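Side-chain contacts in DsbA-like disulfide oxidoreductase (Wolbachia endosymbiont of Drosophila melanogaster, PDB 6EEZ), which is a thiol-disulfide exchange protein of the DsbA-like family that acts as a homotrimeric disulfide isomerase: residues A[113-118]-A[127-132]; A[14-19]-A[148-153]. One frame throughout, in Å; residues are numbered along the deposited sequence.

Interaction 1: residues A[113-118]-A[127-132]; sequences ESILDI and DDFNDS
The methyl CD2 of Leu-116 meets the Phe-129 ring on a slant, 3.8 Å from Phe-129 CD2 and at the same distance from Phe-129 CE2, so one methyl spans a single ring bond. Ile-115 adds a looser touch further round: its branch methyl CG2 comes to 4.3 Å from Phe-129 CZ, the far end of the ring. No hydrogen bond joins the two segments, and the contact is wholly apolar and small, burying 103 Å² over both sides. Phe-129 is the common partner, reaching toward the facing helix from its own backbone. Its CG lies anti to the backbone N (chi1 173°), which carries the ring out across the gap between two backbones whose closest CA atoms, those of Leu-116 and Phe-129, are 8.8 Å apart. The CB of Leu-116 does not aim at the partner helix; the outer part of the chain closes the distance, with CG anti to the carbonyl carbon (chi1 -73°). Behind these side chains each backbone is regular helix, as in the bond from Asp-117 N to Glu-113 O and that from Asp-131 N to Asp-127 O. Asp-125 OD2, just ahead of the second helix, accepts a hydrogen bond from Asp-128 N. Helices 112-121 and 126-135 follow each other through a short loop and meet at a steep angle, with Ile-115 and Phe-129 both resting on Ser-84 of helix 76-91 and Ser-132 OG hydrogen-bonded to Ala-87 O of that helix.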
loop_
_atom_site.group_PDB
_atom_site.type_symbol
_atom_site.label_atom_id
_atom_site.label_comp_id
_atom_site.label_asym_id
_atom_site.label_seq_id
_atom_site.Cartn_x
_atom_site.Cartn_y
_atom_site.Cartn_z
ATOM N N GLU A 113 -2.579 20.370 7.954
ATOM C CA GLU A 113 -3.865 20.512 8.614
ATOM C C GLU A 113 -4.834 19.431 8.141
ATOM O O GLU A 113 -5.461 18.753 8.953
ATOM C CB GLU A 113 -4.452 21.907 8.350
ATOM C CG GLU A 113 -3.489 23.083 8.628
ATOM C CD GLU A 113 -2.670 23.511 7.401
ATOM O OE1 GLU A 113 -2.884 24.643 6.902
ATOM O OE2 GLU A 113 -1.805 22.731 6.945
ATOM N N SER A 114 -4.941 19.275 6.826
ATOM C CA SER A 114 -5.870 18.322 6.234
ATOM C C SER A 114 -5.546 16.886 6.655
ATOM O O SER A 114 -6.451 16.063 6.810
ATOM C CB SER A 114 -5.842 18.426 4.712
ATOM O OG SER A 114 -4.633 17.883 4.208
ATOM N N ILE A 115 -4.257 16.590 6.827
ATOM C CA ILE A 115 -3.827 15.295 7.344
ATOM C C ILE A 115 -4.309 15.109 8.790
ATOM O O ILE A 115 -4.714 14.011 9.157
ATOM C CB ILE A 115 -2.281 15.128 7.273
ATOM C CG1 ILE A 115 -1.838 14.953 5.819
ATOM C CG2 ILE A 115 -1.811 13.914 8.088
ATOM C CD1 ILE A 115 -0.336 14.882 5.624
ATOM N N LEU A 116 -4.272 16.165 9.603
ATOM C CA LEU A 116 -4.812 16.090 10.975
ATOM C C LEU A 116 -6.326 15.916 10.986
ATOM O O LEU A 116 -6.852 15.133 11.770
ATOM C CB LEU A 116 -4.455 17.334 11.797
ATOM C CG LEU A 116 -3.000 17.493 12.258
ATOM C CD1 LEU A 116 -2.859 18.738 13.143
ATOM C CD2 LEU A 116 -2.501 16.266 13.002
ATOM N N ASP A 117 -7.026 16.653 10.129
ATOM C CA ASP A 117 -8.459 16.455 9.962
ATOM C C ASP A 117 -8.760 14.974 9.751
ATOM O O ASP A 117 -9.766 14.467 10.232
ATOM C CB ASP A 117 -8.997 17.266 8.779
ATOM C CG ASP A 117 -8.821 18.755 8.959
ATOM O OD1 ASP A 117 -8.830 19.235 10.118
ATOM O OD2 ASP A 117 -8.680 19.446 7.927
ATOM N N ILE A 118 -7.878 14.281 9.039
ATOM C CA ILE A 118 -8.071 12.864 8.778
ATOM C C ILE A 118 -7.775 12.039 10.033
ATOM O O ILE A 118 -8.496 11.098 10.351
ATOM C CB ILE A 118 -7.186 12.380 7.606
ATOM C CG1 ILE A 118 -7.694 12.969 6.288
ATOM C CG2 ILE A 118 -7.157 10.835 7.532
ATOM C CD1 ILE A 118 -6.842 12.594 5.055
ATOM N N ASP A 127 -2.279 14.188 20.020
ATOM C CA ASP A 127 -1.062 14.017 20.815
ATOM C C ASP A 127 -0.491 12.601 20.694
ATOM O O ASP A 127 0.727 12.413 20.658
ATOM C CB ASP A 127 -1.341 14.354 22.281
ATOM C CG ASP A 127 -1.238 15.831 22.559
ATOM O OD1 ASP A 127 -0.211 16.428 22.181
ATOM O OD2 ASP A 127 -2.189 16.398 23.142
ATOM N N ASP A 128 -1.366 11.604 20.639
ATOM C CA ASP A 128 -0.923 10.255 20.339
ATOM C C ASP A 128 -0.297 10.218 18.948
ATOM O O ASP A 128 0.648 9.462 18.695
ATOM C CB ASP A 128 -2.087 9.263 20.417
ATOM C CG ASP A 128 -2.538 9.005 21.834
ATOM O OD1 ASP A 128 -1.665 8.871 22.715
ATOM O OD2 ASP A 128 -3.765 8.939 22.064
ATOM N N PHE A 129 -0.829 11.041 18.050
ATOM C CA PHE A 129 -0.388 11.037 16.661
ATOM C C PHE A 129 0.973 11.712 16.556
ATOM O O PHE A 129 1.861 11.215 15.866
ATOM C CB PHE A 129 -1.411 11.731 15.755
ATOM C CG PHE A 129 -0.945 11.909 14.331
ATOM C CD1 PHE A 129 -0.963 10.851 13.435
ATOM C CD2 PHE A 129 -0.494 13.144 13.887
ATOM C CE1 PHE A 129 -0.530 11.017 12.122
ATOM C CE2 PHE A 129 -0.064 13.321 12.577
ATOM C CZ PHE A 129 -0.076 12.253 11.693
ATOM N N ASN A 130 1.151 12.826 17.264
ATOM C CA ASN A 130 2.428 13.532 17.229
ATOM C C ASN A 130 3.541 12.701 17.867
ATOM O O ASN A 130 4.666 12.687 17.366
ATOM C CB ASN A 130 2.321 14.894 17.918
ATOM C CG ASN A 130 1.513 15.903 17.110
ATOM O OD1 ASN A 130 1.286 15.715 15.920
ATOM N ND2 ASN A 130 1.084 16.983 17.758
ATOM N N ASP A 131 3.233 11.994 18.951
ATOM C CA ASP A 131 4.239 11.177 19.628
ATOM C C ASP A 131 4.635 9.984 18.753
ATOM O O ASP A 131 5.765 9.499 18.821
ATOM C CB ASP A 131 3.737 10.678 20.985
ATOM C CG ASP A 131 3.407 11.820 21.971
ATOM O OD1 ASP A 131 4.155 12.823 22.045
ATOM O OD2 ASP A 131 2.391 11.696 22.686
ATOM N N SER A 132 3.708 9.511 17.927
ATOM C CA SER A 132 3.979 8.363 17.061
ATOM C C SER A 132 4.940 8.748 15.929
ATOM O O SER A 132 5.879 8.010 15.619
ATOM C CB SER A 132 2.671 7.804 16.492
ATOM O OG SER A 132 2.868 6.595 15.776
#

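Interaction 2: residues A[14-19]-A[148-153]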
loop_
_atom_site.group_PDB
_atom_site.type_symbol
_atom_site.label_atom_id
_atom_site.label_comp_id
_atom_site.label_asym_id
_atom_site.label_seq_id
_atom_site.Cartn_x
_atom_site.Cartn_y
_atom_site.Cartn_z
ATOM N N SER A 14 10.272 -13.962 -7.108
ATOM C CA SER A 14 11.003 -14.924 -6.277
ATOM C C SER A 14 12.277 -14.320 -5.672
ATOM O O SER A 14 12.574 -14.557 -4.499
ATOM C CB SER A 14 11.372 -16.188 -7.071
ATOM O OG SER A 14 10.204 -16.887 -7.463
ATOM N N GLN A 15 13.028 -13.544 -6.456
ATOM C CA GLN A 15 14.279 -12.955 -5.937
ATOM C C GLN A 15 13.999 -12.012 -4.769
ATOM O O GLN A 15 14.717 -12.011 -3.772
ATOM C CB GLN A 15 15.058 -12.195 -7.025
ATOM C CG GLN A 15 16.290 -11.499 -6.465
ATOM C CD GLN A 15 17.091 -10.718 -7.491
ATOM O OE1 GLN A 15 16.847 -10.791 -8.692
ATOM N NE2 GLN A 15 18.060 -9.955 -7.007
ATOM N N TYR A 16 12.963 -11.202 -4.913
ATOM C CA TYR A 16 12.612 -10.204 -3.895
ATOM C C TYR A 16 11.480 -10.652 -2.964
ATOM O O TYR A 16 10.828 -9.819 -2.328
ATOM C CB TYR A 16 12.243 -8.892 -4.581
ATOM C CG TYR A 16 13.425 -8.290 -5.279
ATOM C CD1 TYR A 16 14.447 -7.697 -4.545
ATOM C CD2 TYR A 16 13.554 -8.338 -6.656
ATOM C CE1 TYR A 16 15.579 -7.157 -5.165
ATOM C CE2 TYR A 16 14.687 -7.783 -7.292
ATOM C CZ TYR A 16 15.692 -7.200 -6.533
ATOM O OH TYR A 16 16.810 -6.642 -7.131
ATOM N N LYS A 17 11.255 -11.962 -2.863
ATOM C CA LYS A 17 10.093 -12.456 -2.124
ATOM C C LYS A 17 10.165 -12.068 -0.643
ATOM O O LYS A 17 9.150 -11.763 -0.049
ATOM C CB LYS A 17 9.947 -13.970 -2.273
ATOM C CG LYS A 17 10.972 -14.789 -1.531
ATOM C CD LYS A 17 10.863 -16.273 -1.893
ATOM C CE LYS A 17 12.044 -17.051 -1.357
ATOM N NZ LYS A 17 11.921 -17.306 0.112
ATOM N N ASP A 18 11.352 -12.050 -0.050
ATOM C CA ASP A 18 11.490 -11.646 1.350
ATOM C C ASP A 18 11.091 -10.197 1.559
ATOM O O ASP A 18 10.601 -9.820 2.614
ATOM C CB ASP A 18 12.930 -11.852 1.836
ATOM C CG ASP A 18 13.292 -13.335 1.990
ATOM O OD1 ASP A 18 12.365 -14.168 2.108
ATOM O OD2 ASP A 18 14.497 -13.661 2.017
ATOM N N GLN A 19 11.330 -9.379 0.546
ATOM C CA GLN A 19 11.019 -7.974 0.637
ATOM C C GLN A 19 9.541 -7.749 0.323
ATOM O O GLN A 19 8.831 -7.186 1.145
ATOM C CB GLN A 19 11.915 -7.166 -0.296
ATOM C CG GLN A 19 13.345 -7.043 0.195
ATOM C CD GLN A 19 14.137 -8.351 0.084
ATOM O OE1 GLN A 19 14.152 -9.005 -0.971
ATOM N NE2 GLN A 19 14.788 -8.743 1.177
ATOM N N ARG A 148 10.620 2.191 -1.510
ATOM C CA ARG A 148 11.069 2.909 -2.688
ATOM C C ARG A 148 12.110 2.092 -3.462
ATOM O O ARG A 148 12.068 2.014 -4.685
ATOM C CB ARG A 148 11.656 4.265 -2.304
ATOM C CG ARG A 148 10.614 5.293 -1.921
ATOM C CD ARG A 148 11.290 6.519 -1.322
ATOM N NE ARG A 148 10.409 7.685 -1.382
ATOM C CZ ARG A 148 10.678 8.849 -0.805
ATOM N NH1 ARG A 148 11.803 8.993 -0.108
ATOM N NH2 ARG A 148 9.829 9.869 -0.937
ATOM N N LEU A 149 13.052 1.494 -2.743
ATOM C CA LEU A 149 14.076 0.679 -3.382
ATOM C C LEU A 149 13.443 -0.550 -4.044
ATOM O O LEU A 149 13.862 -0.965 -5.135
ATOM C CB LEU A 149 15.135 0.264 -2.364
ATOM C CG LEU A 149 16.187 1.330 -2.075
ATOM C CD1 LEU A 149 16.899 1.071 -0.748
ATOM C CD2 LEU A 149 17.211 1.389 -3.207
ATOM N N LEU A 150 12.424 -1.117 -3.389
ATOM C CA LEU A 150 11.724 -2.254 -3.946
ATOM C C LEU A 150 11.022 -1.863 -5.236
ATOM O O LEU A 150 11.112 -2.591 -6.230
ATOM C CB LEU A 150 10.708 -2.834 -2.948
ATOM C CG LEU A 150 10.022 -4.127 -3.393
ATOM C CD1 LEU A 150 11.038 -5.187 -3.772
ATOM C CD2 LEU A 150 9.123 -4.658 -2.277
ATOM N N VAL A 151 10.298 -0.739 -5.227
ATOM C CA VAL A 151 9.736 -0.213 -6.475
ATOM C C VAL A 151 10.836 -0.052 -7.540
ATOM O O VAL A 151 10.609 -0.400 -8.691
ATOM C CB VAL A 151 9.017 1.139 -6.272
ATOM C CG1 VAL A 151 8.697 1.773 -7.622
ATOM C CG2 VAL A 151 7.729 0.968 -5.405
ATOM N N ARG A 152 12.008 0.467 -7.173
ATOM C CA ARG A 152 13.100 0.585 -8.144
ATOM C C ARG A 152 13.513 -0.805 -8.654
ATOM O O ARG A 152 13.657 -1.003 -9.854
ATOM C CB ARG A 152 14.327 1.293 -7.556
ATOM C CG ARG A 152 14.118 2.739 -7.154
ATOM C CD ARG A 152 14.112 3.683 -8.349
ATOM N NE ARG A 152 15.361 3.726 -9.109
ATOM C CZ ARG A 152 16.370 4.571 -8.882
ATOM N NH1 ARG A 152 16.308 5.435 -7.886
ATOM N NH2 ARG A 152 17.460 4.553 -9.651
ATOM N N ASP A 153 13.686 -1.758 -7.741
ATOM C CA ASP A 153 14.169 -3.099 -8.108
ATOM C C ASP A 153 13.208 -3.843 -9.023
ATOM O O ASP A 153 13.621 -4.657 -9.853
ATOM C CB ASP A 153 14.413 -3.947 -6.859
ATOM C CG ASP A 153 15.621 -3.500 -6.079
ATOM O OD1 ASP A 153 16.509 -2.852 -6.680
ATOM O OD2 ASP A 153 15.686 -3.791 -4.865
#
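Asp-153, whose backbone N is held by Leu-149 O at 2.7 Å within its helix, lies over one face of the Tyr-16 ring. Its CB makes a CH-pi contact, 3.9 Å from the ring centroid and 27° off the normal, displaced toward the phenol end, where it is 3.5 Å from Tyr-16 CZ. The carboxylate runs outward from there, past the rim on the CE1 and OH side and nearly parallel to the ring, the planes 17° apart, with OD2 3.4 Å from Tyr-16 CE1. On the opposite face Gln-15 CG sits over the ring centre. Nearer the backbone, Leu-150 CD1 fills the angle between Tyr-16 CB, at 4.0 Å, and Gln-19 CB, at 4.1 Å, while its other methyl reaches the Gln-19 carbonyl carbon. The CB of Leu-150 does not point at segment 14-19; with CG anti to the backbone N (chi1 -174°) the branched end reaches across to it. Tyr-16 occupies the joint where helix 3-15 ends and helix 17-20 begins, at the latter's N-cap position. That bend packs against the last turns of helix 137-154, whose Leu-150 and Val-151 also lean on Phe-40 of strand 36-41.

Interactions 1 and 2 lie on opposite sides of the chain's centre, about 30 Å apart between centres and about 13 Å between nearest atoms, and do not touch. Along the chain, interaction 1 is nested inside the loop closed by interaction 2, which joins the N-terminal helices to a helix late in the sequence. Helices 126-135 and 137-154, one from each contact, follow each other directly. Interaction 1 belongs to the run of helices 76-91 to 137-154 between strands 65-70 and 161-164, consistent with the helical insertion of DsbA-like thioredoxin folds. Interaction 2 uses the end of the last helix of that run, beside the mixed sheet, in the part of the fold that carries the Cys-45 to Cys-48 disulfide.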